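Local structure of leucine aminopeptidase (Parabacteroides distasonis, 3TC8) at residues S56-F61 with I153-A158; G87-E92 with R140-K145; A193-L198 with V223-S228. The protein probably acts as a zinc-dependent exopeptidase of peptidase family M28, with possible aminopeptidase or glutaminyl-peptide cyclotransferase activity. One frame throughout, in Å; residues are numbered along the deposited sequence. Where two conformers were deposited one is given.

Contact 1: residues S56-F61 with I153-A158; sequences SELKRF and IIFFDA
Within 153-158, Ile153 is the first to meet segment 56-61: its CG2 lies 4.2 Å from Leu58 CD2, a loose methyl contact between side chains that run at a slant to each other. The branching of Ile153 accounts for it. CG2 stands anti to the backbone N and CG1 anti to the carbonyl carbon, and it is CG2 that meets the leucine. Ile154 turns its CB to the opposite side of the sheet, where its side chain packs on Trp182 of helix 177-184. Phe155 faces the helix again and makes the shorter contact, with Leu58 CD1 3.8 Å from its CE2 and Leu58 CG 4.1 Å from the same atom. The two side chains point at one another from opposing backbones, and the methyl meets the ring obliquely. The Phe155 rotamer, with chi1 at -53°, carries the ring out so that its CE2 corner reaches Leu58. Further on, Phe156 and Asp157 lie beyond the helix segment, and Asp157 receives a hydrogen bond on OD1 from His47 NE2 near the start of the same helix 45-60.

Segment 56-61 contributes through Leu58 alone, whose two methyls divide between Ile153 and Phe155. No hydrogen bond crosses, and the three touching residues are buried. The nearest CA atoms, of Leu58 and Ile153, are 8.6 Å apart, a spacing bridged by side chains alone. Leu58 also touches Ile85 of the neighbouring strand 79-89, while Leu135 and Leu136 of helix 125-144 pack on Phe155. Helix 45-60 thus lies against one face of the mixed sheet, with helix 177-184 on the other: the layered alpha/beta/alpha arrangement of zinc exopeptidases of the M28 type.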
loop_
_atom_site.group_PDB
_atom_site.type_symbol
_atom_site.label_atom_id
_atom_site.label_comp_id
_atom_site.label_asym_id
_atom_site.label_seq_id
_atom_site.Cartn_x
_atom_site.Cartn_y
_atom_site.Cartn_z
ATOM N N SER A 56 1.905 4.451 16.500
ATOM C CA SER A 56 2.003 5.703 17.242
ATOM C C SER A 56 1.822 6.932 16.363
ATOM O O SER A 56 1.281 7.940 16.838
ATOM C CB SER A 56 3.262 5.758 18.112
ATOM O OG SER A 56 4.392 5.858 17.353
ATOM N N GLU A 57 2.267 6.860 15.128
ATOM C CA GLU A 57 2.131 7.954 14.250
ATOM C C GLU A 57 0.594 8.184 13.928
ATOM O O GLU A 57 0.066 9.293 14.033
ATOM C CB GLU A 57 3.080 7.703 13.057
ATOM C CG GLU A 57 3.341 8.951 12.311
ATOM C CD GLU A 57 4.299 9.961 13.024
ATOM O OE1 GLU A 57 4.287 11.153 12.621
ATOM O OE2 GLU A 57 5.044 9.581 13.980
ATOM N N LEU A 58 -0.142 7.086 13.641
ATOM C CA LEU A 58 -1.577 7.231 13.400
ATOM C C LEU A 58 -2.294 7.770 14.641
ATOM O O LEU A 58 -3.197 8.590 14.543
ATOM C CB LEU A 58 -2.193 5.899 12.942
ATOM C CG LEU A 58 -1.777 5.421 11.562
ATOM C CD1 LEU A 58 -2.331 3.995 11.392
ATOM C CD2 LEU A 58 -2.232 6.340 10.447
ATOM N N LYS A 59 -1.887 7.338 15.823
ATOM C CA LYS A 59 -2.531 7.827 17.002
ATOM C C LYS A 59 -2.293 9.324 17.191
ATOM O O LYS A 59 -3.190 10.056 17.605
ATOM C CB LYS A 59 -2.023 7.017 18.180
ATOM C CG LYS A 59 -2.796 7.280 19.439
ATOM C CD LYS A 59 -2.557 6.242 20.512
ATOM C CE LYS A 59 -3.195 6.551 21.892
ATOM N NZ LYS A 59 -3.183 5.361 22.808
ATOM N N ARG A 60 -1.075 9.774 16.885
ATOM C CA ARG A 60 -0.778 11.200 17.056
ATOM C C ARG A 60 -1.623 12.051 16.126
ATOM O O ARG A 60 -1.996 13.171 16.490
ATOM C CB ARG A 60 0.703 11.438 16.756
ATOM C CG ARG A 60 1.103 12.845 16.378
ATOM C CD ARG A 60 2.605 12.884 16.065
ATOM N NE ARG A 60 3.421 12.369 17.194
ATOM C CZ ARG A 60 4.268 11.349 17.131
ATOM N NH1 ARG A 60 4.543 10.744 15.995
ATOM N NH2 ARG A 60 4.864 10.955 18.231
ATOM N N PHE A 61 -2.003 11.549 14.972
ATOM C CA PHE A 61 -2.871 12.281 14.063
ATOM C C PHE A 61 -4.306 12.372 14.561
ATOM O O PHE A 61 -5.107 13.090 13.986
ATOM C CB PHE A 61 -2.879 11.621 12.684
ATOM C CG PHE A 61 -1.535 11.445 12.037
ATOM C CD1 PHE A 61 -0.431 12.263 12.318
ATOM C CD2 PHE A 61 -1.330 10.393 11.165
ATOM C CE1 PHE A 61 0.783 12.056 11.677
ATOM C CE2 PHE A 61 -0.129 10.198 10.522
ATOM C CZ PHE A 61 0.931 11.016 10.796
ATOM N N ILE A 153 -7.451 4.154 7.410
ATOM C CA ILE A 153 -6.106 3.917 6.883
ATOM C C ILE A 153 -5.730 2.519 7.366
ATOM O O ILE A 153 -5.696 2.317 8.594
ATOM C CB ILE A 153 -5.111 4.940 7.416
ATOM C CG1 ILE A 153 -5.523 6.401 7.197
ATOM C CG2 ILE A 153 -3.721 4.621 6.956
ATOM C CD1 ILE A 153 -5.496 6.826 5.780
ATOM N N ILE A 154 -5.398 1.629 6.475
ATOM C CA ILE A 154 -4.957 0.284 6.880
ATOM C C ILE A 154 -3.601 -0.046 6.268
ATOM O O ILE A 154 -3.411 0.030 5.079
ATOM C CB ILE A 154 -5.958 -0.852 6.595
ATOM C CG1 ILE A 154 -7.314 -0.499 7.214
ATOM C CG2 ILE A 154 -5.372 -2.167 7.127
ATOM C CD1 ILE A 154 -8.378 -1.620 7.130
ATOM N N PHE A 155 -2.681 -0.406 7.190
ATOM C CA PHE A 155 -1.407 -0.974 6.812
ATOM C C PHE A 155 -1.507 -2.501 7.018
ATOM O O PHE A 155 -1.557 -2.977 8.141
ATOM C CB PHE A 155 -0.272 -0.372 7.616
ATOM C CG PHE A 155 -0.225 1.151 7.600
ATOM C CD1 PHE A 155 -0.539 1.881 6.471
ATOM C CD2 PHE A 155 0.160 1.814 8.747
ATOM C CE1 PHE A 155 -0.469 3.272 6.519
ATOM C CE2 PHE A 155 0.259 3.224 8.774
ATOM C CZ PHE A 155 -0.072 3.917 7.625
ATOM N N PHE A 156 -1.555 -3.209 5.897
ATOM C CA PHE A 156 -1.671 -4.673 5.907
ATOM C C PHE A 156 -0.284 -5.314 5.956
ATOM O O PHE A 156 0.641 -4.895 5.297
ATOM C CB PHE A 156 -2.429 -5.149 4.669
ATOM C CG PHE A 156 -3.895 -4.852 4.712
ATOM C CD1 PHE A 156 -4.722 -5.492 5.592
ATOM C CD2 PHE A 156 -4.478 -3.961 3.809
ATOM C CE1 PHE A 156 -6.062 -5.253 5.615
ATOM C CE2 PHE A 156 -5.850 -3.732 3.854
ATOM C CZ PHE A 156 -6.641 -4.402 4.724
ATOM N N ASP A 157 -0.209 -6.357 6.760
ATOM C CA ASP A 157 1.022 -7.100 6.949
ATOM C C ASP A 157 1.091 -8.320 6.080
ATOM O O ASP A 157 0.111 -8.751 5.454
ATOM C CB ASP A 157 1.134 -7.532 8.433
ATOM C CG ASP A 157 2.526 -7.834 8.915
ATOM O OD1 ASP A 157 3.514 -7.680 8.159
ATOM O OD2 ASP A 157 2.625 -8.135 10.126
ATOM N N ALA A 158 2.296 -8.841 5.964
ATOM C CA ALA A 158 2.539 -10.150 5.372
ATOM C C ALA A 158 1.981 -10.224 3.949
ATOM O O ALA A 158 1.502 -11.285 3.523
ATOM C CB ALA A 158 2.025 -11.245 6.259
#

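Contact 2: residues G87-E92 with R140-K145; sequences GSFDPE and RQIGQK
The CG2 methyl of Ile142 sits over one face of the Phe89 ring, 3.7 Å from the ring centroid and 16° off the ring normal, which meets the geometry of a CH-pi contact. It is displaced from the centre toward the CB end of the ring, as the distances attest: the shortest is 3.6 Å, from CG2 to Phe89 CG. A second, lighter contact comes from the helix backbone, where Gly143 CA lies 3.9 Å from Phe89 CE1. The approach is to the main chain of the helix, Gly143 having no side chain.

The torsions on both sides explain this fit. Ile142 has chi1 near -67°, which sets CG2 anti to the backbone N and gives that methyl, rather than CG1, to the ring. Phe89 has chi2 near -87°, so its ring plane stands roughly perpendicular to the CA-CB-CG plane and offers a face to the methyl. No hydrogen bond joins the segments; their nearest CA atoms, of Phe89 and Gly143, are 7.6 Å apart.

Both main chains change course just past the contact. Asp90 adopts positive phi and psi, ending the strand, and Lys145 is the first residue to leave helical angles, although its N still donates to Ile142 O at 3.2 Å.

Farther out, Phe89 is held in the sheet by backbone bonding to Ile151, and its O accepts from Arg96 NH2. Ile142 also touches Ile151 of strand 150-156, and Ile306 and Tyr307 place helix 292-308 beside it, so the end of helix 125-144 lies against both strands 79-89 and 150-156 with the C-terminal helix as its neighbour.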
loop_
_atom_site.group_PDB
_atom_site.type_symbol
_atom_site.label_atom_id
_atom_site.label_comp_id
_atom_site.label_asym_id
_atom_site.label_seq_id
_atom_site.Cartn_x
_atom_site.Cartn_y
_atom_site.Cartn_z
ATOM N N GLY A 87 -6.056 2.721 11.296
ATOM C CA GLY A 87 -6.369 4.022 11.887
ATOM C C GLY A 87 -7.628 4.562 11.313
ATOM O O GLY A 87 -7.742 4.810 10.124
ATOM N N SER A 88 -8.606 4.793 12.165
ATOM C CA SER A 88 -9.932 5.235 11.713
ATOM C C SER A 88 -10.194 6.672 12.161
ATOM O O SER A 88 -10.098 7.008 13.367
ATOM C CB SER A 88 -11.036 4.342 12.275
ATOM O OG SER A 88 -10.840 2.994 11.887
ATOM N N PHE A 89 -10.553 7.508 11.204
ATOM C CA PHE A 89 -10.943 8.881 11.476
ATOM C C PHE A 89 -12.452 8.988 11.301
ATOM O O PHE A 89 -13.067 8.317 10.464
ATOM C CB PHE A 89 -10.244 9.795 10.508
ATOM C CG PHE A 89 -8.763 9.842 10.661
ATOM C CD1 PHE A 89 -8.161 10.730 11.545
ATOM C CD2 PHE A 89 -7.943 9.090 9.843
ATOM C CE1 PHE A 89 -6.804 10.845 11.613
ATOM C CE2 PHE A 89 -6.596 9.215 9.930
ATOM C CZ PHE A 89 -6.011 10.087 10.828
ATOM N N ASP A 90 -13.075 9.873 12.110
ATOM C CA ASP A 90 -14.569 10.052 12.193
ATOM C C ASP A 90 -15.211 8.663 12.300
ATOM O O ASP A 90 -16.002 8.267 11.424
ATOM C CB ASP A 90 -15.062 10.827 10.950
ATOM C CG ASP A 90 -16.505 11.328 11.041
ATOM O OD1 ASP A 90 -17.137 11.174 12.097
ATOM O OD2 ASP A 90 -16.973 11.853 9.991
ATOM N N PRO A 91 -14.835 7.907 13.350
ATOM C CA PRO A 91 -15.142 6.477 13.346
ATOM C C PRO A 91 -16.607 6.080 13.361
ATOM O O PRO A 91 -16.926 4.961 12.958
ATOM C CB PRO A 91 -14.404 5.930 14.581
ATOM C CG PRO A 91 -13.979 7.077 15.372
ATOM C CD PRO A 91 -13.959 8.282 14.476
ATOM N N GLU A 92 -17.487 6.991 13.740
ATOM C CA GLU A 92 -18.908 6.659 13.765
ATOM C C GLU A 92 -19.628 6.959 12.439
ATOM O O GLU A 92 -20.811 6.592 12.280
ATOM C CB GLU A 92 -19.595 7.351 14.960
ATOM C CG GLU A 92 -18.967 7.048 16.342
ATOM C CD GLU A 92 -18.829 5.548 16.652
ATOM O OE1 GLU A 92 -19.747 4.761 16.310
ATOM O OE2 GLU A 92 -17.794 5.151 17.257
ATOM N N ARG A 140 -1.894 12.473 8.195
ATOM C CA ARG A 140 -1.513 13.665 8.901
ATOM C C ARG A 140 -2.395 14.842 8.525
ATOM O O ARG A 140 -2.876 15.619 9.355
ATOM C CB ARG A 140 -0.036 14.005 8.657
ATOM C CG ARG A 140 0.482 15.115 9.551
ATOM C CD ARG A 140 1.976 15.366 9.396
ATOM N NE ARG A 140 2.301 16.000 8.117
ATOM C CZ ARG A 140 2.522 17.282 7.940
ATOM N NH1 ARG A 140 2.549 18.158 8.944
ATOM N NH2 ARG A 140 2.753 17.693 6.731
ATOM N N GLN A 141 -2.684 14.969 7.230
ATOM C CA GLN A 141 -3.567 16.018 6.749
ATOM C C GLN A 141 -5.014 15.809 7.197
ATOM O O GLN A 141 -5.679 16.764 7.609
ATOM C CB GLN A 141 -3.503 16.113 5.251
ATOM C CG GLN A 141 -2.127 16.539 4.695
ATOM C CD GLN A 141 -1.620 17.829 5.229
ATOM O OE1 GLN A 141 -2.407 18.771 5.475
ATOM N NE2 GLN A 141 -0.301 17.923 5.434
ATOM N N ILE A 142 -5.496 14.580 7.178
ATOM C CA ILE A 142 -6.838 14.289 7.635
ATOM C C ILE A 142 -6.990 14.652 9.104
ATOM O O ILE A 142 -8.001 15.219 9.518
ATOM C CB ILE A 142 -7.203 12.787 7.397
ATOM C CG1 ILE A 142 -7.297 12.492 5.914
ATOM C CG2 ILE A 142 -8.472 12.396 8.151
ATOM C CD1 ILE A 142 -7.240 11.003 5.591
ATOM N N GLY A 143 -5.981 14.338 9.925
ATOM C CA GLY A 143 -6.055 14.663 11.316
ATOM C C GLY A 143 -6.194 16.167 11.569
ATOM O O GLY A 143 -6.776 16.583 12.547
ATOM N N GLN A 144 -5.628 16.982 10.695
ATOM C CA GLN A 144 -5.699 18.440 10.834
ATOM C C GLN A 144 -6.965 19.045 10.227
ATOM O O GLN A 144 -7.364 20.143 10.641
ATOM C CB GLN A 144 -4.497 19.095 10.139
ATOM C CG GLN A 144 -3.079 18.780 10.746
ATOM C CD GLN A 144 -1.804 19.188 9.807
ATOM O OE1 GLN A 144 -0.632 19.269 10.277
ATOM N NE2 GLN A 144 -2.054 19.452 8.534
ATOM N N LYS A 145 -7.635 18.379 9.295
ATOM C CA LYS A 145 -8.783 18.938 8.585
ATOM C C LYS A 145 -9.690 17.794 8.144
ATOM O O LYS A 145 -9.390 17.069 7.222
ATOM C CB LYS A 145 -8.353 19.766 7.362
ATOM C CG LYS A 145 -9.535 20.435 6.670
ATOM C CD LYS A 145 -9.064 21.184 5.428
ATOM C CE LYS A 145 -10.077 22.192 4.837
ATOM N NZ LYS A 145 -9.266 23.255 4.127
#

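Contact 3: residues A193-L198 with V223-S228; sequences AEYGIL and VEMVWS
Tyr195 and selenomethionine Met225 make the tighter part of the contact. The CE methyl lies over one face of the ring, 4.0 Å from its centroid and 24° off the normal, a CH-pi contact shifted toward the hydroxyl end, since the closest atom is Tyr195 CZ at 3.7 Å. Met225 runs extended through chi1 and chi2 and then bends at chi3 (63°), which brings CE down onto the ring. The Tyr195 rotamer, with chi1 at 63°, turns the ring so that one face lies under CE.

The looser part is Ile197 with Val226: a single methyl pair, CD1 to CG2 at 4.1 Å, with the side chains slanted across each other. Tyr195, Ile197 and Val226 are buried; of the four touching residues Met225 alone is partly exposed, as are Glu224 and Ser228 in the same helix segment.

Val305 of helix 292-308 touches both Tyr195 and Met225, and Ile263 of strand 262-266 touches Val226. Helix 213-233 therefore spans strands 195-200 and 262-266, which are parallel neighbours and flank it in sequence: a beta-alpha-beta crossover with insertions, part of the M28 alpha/beta sheet.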
loop_
_atom_site.group_PDB
_atom_site.type_symbol
_atom_site.label_atom_id
_atom_site.label_comp_id
_atom_site.label_asym_id
_atom_site.label_seq_id
_atom_site.Cartn_x
_atom_site.Cartn_y
_atom_site.Cartn_z
ATOM N N ALA A 193 -17.062 -0.010 3.283
ATOM C CA ALA A 193 -16.721 1.340 2.850
ATOM C C ALA A 193 -17.298 1.518 1.459
ATOM O O ALA A 193 -17.568 0.554 0.756
ATOM C CB ALA A 193 -15.183 1.536 2.850
ATOM N N GLU A 194 -17.411 2.765 1.011
ATOM C CA GLU A 194 -17.940 3.055 -0.296
ATOM C C GLU A 194 -16.995 2.540 -1.378
ATOM O O GLU A 194 -17.443 2.017 -2.391
ATOM C CB GLU A 194 -18.142 4.564 -0.457
ATOM C CG GLU A 194 -19.113 5.196 0.563
ATOM C CD GLU A 194 -20.506 4.625 0.507
ATOM O OE1 GLU A 194 -21.098 4.777 -0.575
ATOM O OE2 GLU A 194 -20.997 4.031 1.525
ATOM N N TYR A 195 -15.703 2.732 -1.162
ATOM C CA TYR A 195 -14.669 2.253 -2.081
ATOM C C TYR A 195 -13.362 2.220 -1.316
ATOM O O TYR A 195 -13.243 2.756 -0.228
ATOM C CB TYR A 195 -14.553 3.120 -3.360
ATOM C CG TYR A 195 -14.147 4.563 -3.126
ATOM C CD1 TYR A 195 -12.806 4.923 -3.074
ATOM C CD2 TYR A 195 -15.075 5.579 -3.001
ATOM C CE1 TYR A 195 -12.406 6.207 -2.867
ATOM C CE2 TYR A 195 -14.686 6.887 -2.773
ATOM C CZ TYR A 195 -13.327 7.210 -2.695
ATOM O OH TYR A 195 -12.880 8.477 -2.490
ATOM N N GLY A 196 -12.401 1.548 -1.931
ATOM C CA GLY A 196 -11.048 1.453 -1.422
ATOM C C GLY A 196 -10.006 1.877 -2.458
ATOM O O GLY A 196 -10.184 1.678 -3.656
ATOM N N ILE A 197 -8.909 2.464 -1.963
ATOM C CA ILE A 197 -7.756 2.796 -2.786
ATOM C C ILE A 197 -6.515 2.201 -2.124
ATOM O O ILE A 197 -6.195 2.541 -0.977
ATOM C CB ILE A 197 -7.532 4.300 -2.989
ATOM C CG1 ILE A 197 -8.776 4.948 -3.649
ATOM C CG2 ILE A 197 -6.287 4.542 -3.813
ATOM C CD1 ILE A 197 -8.664 6.480 -3.676
ATOM N N LEU A 198 -5.842 1.298 -2.829
ATOM C CA LEU A 198 -4.553 0.737 -2.467
ATOM C C LEU A 198 -3.448 1.534 -3.144
ATOM O O LEU A 198 -3.511 1.778 -4.333
ATOM C CB LEU A 198 -4.508 -0.716 -2.937
ATOM C CG LEU A 198 -3.162 -1.442 -2.866
ATOM C CD1 LEU A 198 -2.604 -1.502 -1.448
ATOM C CD2 LEU A 198 -3.298 -2.838 -3.421
ATOM N N VAL A 223 -11.688 4.126 -10.586
ATOM C CA VAL A 223 -10.554 4.373 -11.454
ATOM C C VAL A 223 -10.726 5.696 -12.203
ATOM O O VAL A 223 -9.833 6.541 -12.244
ATOM C CB VAL A 223 -10.271 3.214 -12.446
ATOM C CG1 VAL A 223 -9.121 3.573 -13.373
ATOM C CG2 VAL A 223 -10.001 1.897 -11.698
ATOM N N GLU A 224 -11.876 5.843 -12.856
ATOM C CA GLU A 224 -12.122 7.030 -13.645
ATOM C C GLU A 224 -12.072 8.307 -12.805
ATOM O O GLU A 224 -11.513 9.307 -13.226
ATOM C CB GLU A 224 -13.418 6.911 -14.433
ATOM C CG GLU A 224 -13.284 5.831 -15.534
ATOM C CD GLU A 224 -12.194 6.138 -16.526
ATOM O OE1 GLU A 224 -12.156 7.318 -17.015
ATOM O OE2 GLU A 224 -11.398 5.212 -16.823
HETATM N N MSE A 225 -12.673 8.275 -11.631
HETATM C CA MSE A 225 -12.662 9.434 -10.759
HETATM C C MSE A 225 -11.240 9.822 -10.367
HETATM O O MSE A 225 -10.876 10.999 -10.417
HETATM C CB MSE A 225 -13.447 9.103 -9.506
HETATM C CG MSE A 225 -13.371 10.124 -8.350
HETATM SE SE MSE A 225 -14.411 9.725 -6.820
HETATM C CE MSE A 225 -13.554 8.079 -6.295
ATOM N N VAL A 226 -10.427 8.840 -9.989
ATOM C CA VAL A 226 -9.061 9.100 -9.594
ATOM C C VAL A 226 -8.200 9.587 -10.760
ATOM O O VAL A 226 -7.472 10.572 -10.630
ATOM C CB VAL A 226 -8.441 7.832 -8.886
ATOM C CG1 VAL A 226 -6.942 8.006 -8.650
ATOM C CG2 VAL A 226 -9.192 7.571 -7.604
ATOM N N TRP A 227 -8.288 8.915 -11.923
ATOM C CA TRP A 227 -7.469 9.293 -13.032
ATOM C C TRP A 227 -7.882 10.670 -13.570
ATOM O O TRP A 227 -7.022 11.441 -14.016
ATOM C CB TRP A 227 -7.507 8.211 -14.158
ATOM C CG TRP A 227 -6.362 7.206 -14.084
ATOM C CD1 TRP A 227 -5.407 7.072 -15.018
ATOM C CD2 TRP A 227 -5.990 6.323 -12.995
ATOM N NE1 TRP A 227 -4.474 6.146 -14.615
ATOM C CE2 TRP A 227 -4.827 5.661 -13.387
ATOM C CE3 TRP A 227 -6.563 6.002 -11.789
ATOM C CZ2 TRP A 227 -4.168 4.742 -12.568
ATOM C CZ3 TRP A 227 -5.906 5.101 -10.953
ATOM C CH2 TRP A 227 -4.743 4.467 -11.363
ATOM N N SER A 228 -9.166 10.990 -13.538
ATOM C CA SER A 228 -9.622 12.307 -13.967
ATOM C C SER A 228 -9.157 13.391 -13.012
ATOM O O SER A 228 -8.736 14.462 -13.448
ATOM C CB SER A 228 -11.145 12.316 -14.059
ATOM O OG SER A 228 -11.580 11.577 -15.201
#

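In the fold
All three contacts set a helix against the same mixed sheet without a hydrogen bond between the paired segments. Contact 1 is the most central, about 11 Å from the chain's centre to its own, and consists wholly of buried aliphatic and aromatic groups. Contact 2, about 18 Å out, includes exposed Gly143; contact 3, about 14 Å out, includes partly exposed Met225. Contacts 2 and 3 each put a methyl over an aromatic face, whereas contact 1 has an oblique approach. Contacts 1 and 2 are joined directly, by the probable hydrogen bond between Gly87 N and Ile153 O (2.8 Å) on neighbouring strands, while contact 3 touches neither.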